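Local coordinates for Lin1909 protein (Listeria innocua, PDB 3FIJ) that is of unknown function but belongs to the class I glutamine amidotransferase-like family, probably acts as a gamma-glutamyl-gamma-aminobutyrate hydrolase, and binds manganese, at residues 73-86 / 123-135. Numbering follows the deposited sequence.
Sequences ITPQLYLEEPSQEI and VALGGTLYQDISQ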
loop_
_atom_site.group_PDB
_atom_site.type_symbol
_atom_site.label_atom_id
_atom_site.label_comp_id
_atom_site.label_asym_id
_atom_site.label_seq_id
_atom_site.Cartn_x
_atom_site.Cartn_y
_atom_site.Cartn_z
ATOM N N ILE A 73 -23.757 2.725 -17.380
ATOM C CA ILE A 73 -24.302 1.947 -18.476
ATOM C C ILE A 73 -23.547 2.311 -19.750
ATOM O O ILE A 73 -23.228 3.483 -19.969
ATOM C CB ILE A 73 -25.793 2.259 -18.645
ATOM C CG1 ILE A 73 -26.555 1.693 -17.440
ATOM C CG2 ILE A 73 -26.297 1.704 -19.967
ATOM C CD1 ILE A 73 -27.659 2.586 -16.939
ATOM N N THR A 74 -23.261 1.315 -20.590
ATOM C CA THR A 74 -22.513 1.591 -21.809
ATOM C C THR A 74 -23.282 2.647 -22.583
ATOM O O THR A 74 -24.484 2.510 -22.822
ATOM C CB THR A 74 -22.307 0.323 -22.677
ATOM O OG1 THR A 74 -23.421 0.151 -23.555
ATOM C CG2 THR A 74 -22.161 -0.901 -21.795
ATOM N N PRO A 75 -22.591 3.731 -22.964
ATOM C CA PRO A 75 -23.192 4.843 -23.703
ATOM C C PRO A 75 -23.843 4.454 -25.026
ATOM O O PRO A 75 -24.885 4.994 -25.401
ATOM C CB PRO A 75 -22.024 5.828 -23.856
ATOM C CG PRO A 75 -20.808 4.945 -23.845
ATOM C CD PRO A 75 -21.136 3.918 -22.795
ATOM N N GLN A 76 -23.228 3.506 -25.717
ATOM C CA GLN A 76 -23.727 3.018 -26.998
ATOM C C GLN A 76 -25.203 2.635 -26.879
ATOM O O GLN A 76 -25.969 2.784 -27.836
ATOM C CB GLN A 76 -22.906 1.803 -27.409
ATOM C CG GLN A 76 -21.432 1.922 -27.020
ATOM C CD GLN A 76 -20.696 2.871 -27.922
ATOM O OE1 GLN A 76 -21.318 3.627 -28.661
ATOM N NE2 GLN A 76 -19.370 2.841 -27.877
ATOM N N LEU A 77 -25.596 2.142 -25.704
ATOM C CA LEU A 77 -26.977 1.742 -25.459
ATOM C C LEU A 77 -27.977 2.884 -25.596
ATOM O O LEU A 77 -29.163 2.645 -25.830
ATOM C CB LEU A 77 -27.114 1.088 -24.081
ATOM C CG LEU A 77 -27.057 -0.443 -24.078
ATOM C CD1 LEU A 77 -25.767 -0.907 -24.695
ATOM C CD2 LEU A 77 -27.190 -0.967 -22.661
ATOM N N TYR A 78 -27.526 4.124 -25.434
ATOM C CA TYR A 78 -28.445 5.239 -25.628
ATOM C C TYR A 78 -27.966 6.189 -26.735
ATOM O O TYR A 78 -28.190 7.401 -26.708
ATOM C CB TYR A 78 -28.770 5.966 -24.300
ATOM C CG TYR A 78 -27.616 6.377 -23.412
ATOM C CD1 TYR A 78 -27.125 7.675 -23.442
ATOM C CD2 TYR A 78 -27.032 5.474 -22.523
ATOM C CE1 TYR A 78 -26.083 8.073 -22.614
ATOM C CE2 TYR A 78 -25.981 5.862 -21.688
ATOM C CZ TYR A 78 -25.513 7.168 -21.741
ATOM O OH TYR A 78 -24.467 7.586 -20.938
ATOM N N LEU A 79 -27.307 5.589 -27.723
ATOM C CA LEU A 79 -26.827 6.287 -28.914
ATOM C C LEU A 79 -25.820 7.412 -28.719
ATOM O O LEU A 79 -25.916 8.454 -29.360
ATOM C CB LEU A 79 -28.035 6.816 -29.697
ATOM C CG LEU A 79 -29.127 5.762 -29.897
ATOM C CD1 LEU A 79 -30.330 6.396 -30.580
ATOM C CD2 LEU A 79 -28.578 4.604 -30.715
ATOM N N GLU A 80 -24.849 7.197 -27.845
ATOM C CA GLU A 80 -23.825 8.201 -27.586
ATOM C C GLU A 80 -22.481 7.503 -27.513
ATOM O O GLU A 80 -22.398 6.360 -27.056
ATOM C CB GLU A 80 -24.090 8.929 -26.249
ATOM C CG GLU A 80 -25.220 9.945 -26.269
ATOM C CD GLU A 80 -25.393 10.724 -24.946
ATOM O OE1 GLU A 80 -24.384 11.079 -24.302
ATOM O OE2 GLU A 80 -26.549 11.001 -24.560
ATOM N N GLU A 81 -21.430 8.163 -27.986
ATOM C CA GLU A 81 -20.104 7.570 -27.880
ATOM C C GLU A 81 -19.585 8.018 -26.503
ATOM O O GLU A 81 -20.093 8.980 -25.932
ATOM C CB GLU A 81 -19.198 8.046 -29.024
ATOM C CG GLU A 81 -19.418 7.279 -30.349
ATOM C CD GLU A 81 -18.945 5.814 -30.309
ATOM O OE1 GLU A 81 -19.770 4.901 -30.520
ATOM O OE2 GLU A 81 -17.745 5.564 -30.076
ATOM N N PRO A 82 -18.588 7.317 -25.945
ATOM C CA PRO A 82 -18.041 7.670 -24.629
ATOM C C PRO A 82 -17.277 8.983 -24.465
ATOM O O PRO A 82 -16.262 9.216 -25.128
ATOM C CB PRO A 82 -17.171 6.466 -24.287
ATOM C CG PRO A 82 -16.689 6.009 -25.641
ATOM C CD PRO A 82 -17.962 6.082 -26.457
ATOM N N SER A 83 -17.781 9.825 -23.562
ATOM C CA SER A 83 -17.170 11.113 -23.220
ATOM C C SER A 83 -15.913 10.857 -22.400
ATOM O O SER A 83 -15.773 9.797 -21.788
ATOM C CB SER A 83 -18.108 11.950 -22.342
ATOM O OG SER A 83 -19.287 12.288 -23.023
ATOM N N GLN A 84 -15.023 11.840 -22.355
ATOM C CA GLN A 84 -13.799 11.697 -21.576
ATOM C C GLN A 84 -14.088 11.471 -20.092
ATOM O O GLN A 84 -13.327 10.787 -19.414
ATOM C CB GLN A 84 -12.902 12.934 -21.739
ATOM C CG GLN A 84 -12.389 13.124 -23.169
ATOM C CD GLN A 84 -11.399 14.270 -23.313
ATOM O OE1 GLN A 84 -11.480 15.055 -24.261
ATOM N NE2 GLN A 84 -10.455 14.363 -22.384
ATOM N N GLU A 85 -15.190 12.019 -19.584
ATOM C CA GLU A 85 -15.487 11.844 -18.168
ATOM C C GLU A 85 -16.460 10.718 -17.801
ATOM O O GLU A 85 -16.980 10.674 -16.682
ATOM C CB GLU A 85 -15.931 13.176 -17.536
ATOM C CG GLU A 85 -16.850 14.011 -18.386
ATOM C CD GLU A 85 -16.144 14.686 -19.547
ATOM O OE1 GLU A 85 -16.749 14.738 -20.632
ATOM O OE2 GLU A 85 -15.003 15.171 -19.379
ATOM N N ILE A 86 -16.699 9.799 -18.732
ATOM C CA ILE A 86 -17.570 8.670 -18.441
ATOM C C ILE A 86 -16.698 7.702 -17.632
ATOM O O ILE A 86 -15.467 7.745 -17.723
ATOM C CB ILE A 86 -18.062 7.962 -19.731
ATOM C CG1 ILE A 86 -19.233 7.021 -19.395
ATOM C CG2 ILE A 86 -16.921 7.152 -20.359
ATOM C CD1 ILE A 86 -19.916 6.396 -20.619
ATOM N N VAL A 123 -32.840 3.716 -19.717
ATOM C CA VAL A 123 -32.182 3.435 -20.986
ATOM C C VAL A 123 -32.894 2.315 -21.744
ATOM O O VAL A 123 -33.190 2.448 -22.928
ATOM C CB VAL A 123 -30.698 3.021 -20.766
ATOM C CG1 VAL A 123 -30.066 2.584 -22.099
ATOM C CG2 VAL A 123 -29.915 4.187 -20.155
ATOM N N ALA A 124 -33.163 1.211 -21.057
ATOM C CA ALA A 124 -33.830 0.066 -21.674
ATOM C C ALA A 124 -35.077 0.455 -22.445
ATOM O O ALA A 124 -35.348 -0.105 -23.506
ATOM C CB ALA A 124 -34.192 -0.962 -20.616
ATOM N N LEU A 125 -35.829 1.417 -21.917
ATOM C CA LEU A 125 -37.069 1.855 -22.548
ATOM C C LEU A 125 -36.978 3.115 -23.425
ATOM O O LEU A 125 -37.997 3.701 -23.780
ATOM C CB LEU A 125 -38.160 2.032 -21.477
ATOM C CG LEU A 125 -38.811 0.760 -20.909
ATOM C CD1 LEU A 125 -39.576 0.051 -22.006
ATOM C CD2 LEU A 125 -37.760 -0.178 -20.328
ATOM N N GLY A 126 -35.763 3.539 -23.760
ATOM C CA GLY A 126 -35.611 4.688 -24.636
ATOM C C GLY A 126 -35.190 6.032 -24.072
ATOM O O GLY A 126 -35.272 7.029 -24.783
ATOM N N GLY A 127 -34.745 6.079 -22.817
ATOM C CA GLY A 127 -34.329 7.352 -22.238
ATOM C C GLY A 127 -32.842 7.568 -22.428
ATOM O O GLY A 127 -32.184 6.762 -23.076
ATOM N N THR A 128 -32.308 8.661 -21.890
ATOM C CA THR A 128 -30.876 8.936 -22.010
ATOM C C THR A 128 -30.325 9.367 -20.659
ATOM O O THR A 128 -31.085 9.580 -19.713
ATOM C CB THR A 128 -30.573 10.048 -23.055
ATOM O OG1 THR A 128 -31.156 11.286 -22.633
ATOM C CG2 THR A 128 -31.139 9.667 -24.419
ATOM N N LEU A 129 -29.004 9.504 -20.574
ATOM C CA LEU A 129 -28.358 9.896 -19.326
ATOM C C LEU A 129 -27.275 10.947 -19.538
ATOM O O LEU A 129 -26.750 11.088 -20.639
ATOM C CB LEU A 129 -27.689 8.675 -18.693
ATOM C CG LEU A 129 -28.453 7.355 -18.589
ATOM C CD1 LEU A 129 -27.497 6.250 -18.127
ATOM C CD2 LEU A 129 -29.620 7.516 -17.635
ATOM N N TYR A 130 -26.949 11.690 -18.484
ATOM C CA TYR A 130 -25.845 12.636 -18.553
ATOM C C TYR A 130 -24.681 11.720 -18.178
ATOM O O TYR A 130 -24.769 10.998 -17.185
ATOM C CB TYR A 130 -25.951 13.735 -17.490
ATOM C CG TYR A 130 -26.938 14.835 -17.795
ATOM C CD1 TYR A 130 -28.237 14.784 -17.299
ATOM C CD2 TYR A 130 -26.569 15.939 -18.582
ATOM C CE1 TYR A 130 -29.147 15.798 -17.570
ATOM C CE2 TYR A 130 -27.474 16.960 -18.865
ATOM C CZ TYR A 130 -28.760 16.880 -18.353
ATOM O OH TYR A 130 -29.664 17.875 -18.616
ATOM N N GLN A 131 -23.608 11.734 -18.958
ATOM C CA GLN A 131 -22.459 10.880 -18.679
ATOM C C GLN A 131 -21.657 11.263 -17.432
ATOM O O GLN A 131 -20.981 10.413 -16.849
ATOM C CB GLN A 131 -21.544 10.833 -19.904
ATOM C CG GLN A 131 -22.119 10.003 -21.030
ATOM C CD GLN A 131 -21.149 9.796 -22.171
ATOM O OE1 GLN A 131 -19.937 9.653 -21.961
ATOM N NE2 GLN A 131 -21.676 9.755 -23.391
ATOM N N ASP A 132 -21.733 12.533 -17.025
ATOM C CA ASP A 132 -21.023 13.006 -15.832
ATOM C C ASP A 132 -21.692 14.256 -15.266
ATOM O O ASP A 132 -22.343 15.009 -16.002
ATOM C CB ASP A 132 -19.553 13.311 -16.153
ATOM C CG ASP A 132 -18.760 13.759 -14.926
ATOM O OD1 ASP A 132 -18.733 13.016 -13.921
ATOM O OD2 ASP A 132 -18.154 14.851 -14.964
ATOM N N ILE A 133 -21.523 14.466 -13.960
ATOM C CA ILE A 133 -22.103 15.609 -13.261
ATOM C C ILE A 133 -21.609 16.900 -13.902
ATOM O O ILE A 133 -22.332 17.892 -13.956
ATOM C CB ILE A 133 -21.721 15.602 -11.742
ATOM C CG1 ILE A 133 -22.139 14.269 -11.103
ATOM C CG2 ILE A 133 -22.432 16.736 -10.999
ATOM C CD1 ILE A 133 -21.790 14.136 -9.591
ATOM N N SER A 134 -20.382 16.876 -14.414
ATOM C CA SER A 134 -19.804 18.060 -15.049
ATOM C C SER A 134 -20.540 18.492 -16.327
ATOM O O SER A 134 -20.328 19.605 -16.828
ATOM C CB SER A 134 -18.335 17.815 -15.408
ATOM O OG SER A 134 -18.226 17.132 -16.646
ATOM N N GLN A 135 -21.402 17.623 -16.851
ATOM C CA GLN A 135 -22.117 17.918 -18.089
ATOM C C GLN A 135 -23.517 18.520 -17.949
ATOM O O GLN A 135 -24.122 18.925 -18.951
ATOM C CB GLN A 135 -22.175 16.649 -18.941
ATOM C CG GLN A 135 -20.805 16.199 -19.458
ATOM C CD GLN A 135 -20.790 14.742 -19.896
ATOM O OE1 GLN A 135 -21.829 14.169 -20.231
ATOM N NE2 GLN A 135 -19.610 14.143 -19.904
#
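The side-chain amide of Gln-131 reaches into the loop 73-86 and bridges Glu-81 O and Ser-83 N much as a peptide group would. Its OE1 accepts from Ser-83 N at 2.7 Å, in the carbonyl plane and on a lone pair, and takes a weaker bond from Ser-83 OG. NE2 gives a nearly straight bond to Glu-81 O (3.1 Å, 169°) and a second to Glu-80 OE1, on its anti side, 29° out of the carboxylate plane. Glutamine suits the place because one planar group both donates and accepts. Glu-80 OE2 forms a salt bridge with Lys-183, next to strand 181-182, the antiparallel partner of strand 129-130. Farther along, Gln-135 NE2 bonds Glu-85 OE1 weakly, while Glu-85 CG lies 3.6 Å from Asp-132 CB. Asp-132 OD2 accepts from Ser-134 N, two residues on, in an Asx turn, and from Ser-134 OG.

The Tyr-78 ring has Leu-129 CG over one face and Pro-75 O over the opposite one, both offset toward the rim; a flat side chain fits between them. Gln-131 CG lies at the ring edge, 3.4 Å from Tyr-78 OH. Val-123, near the end of helix 116-124, and Leu-129 line this apolar patch, where Ile-73 also packs on Leu-120. Against strand 129-130, the loop following strand 64-67 is thus held by directional bonds at residues 80-83 and by apolar side chains at 73-78.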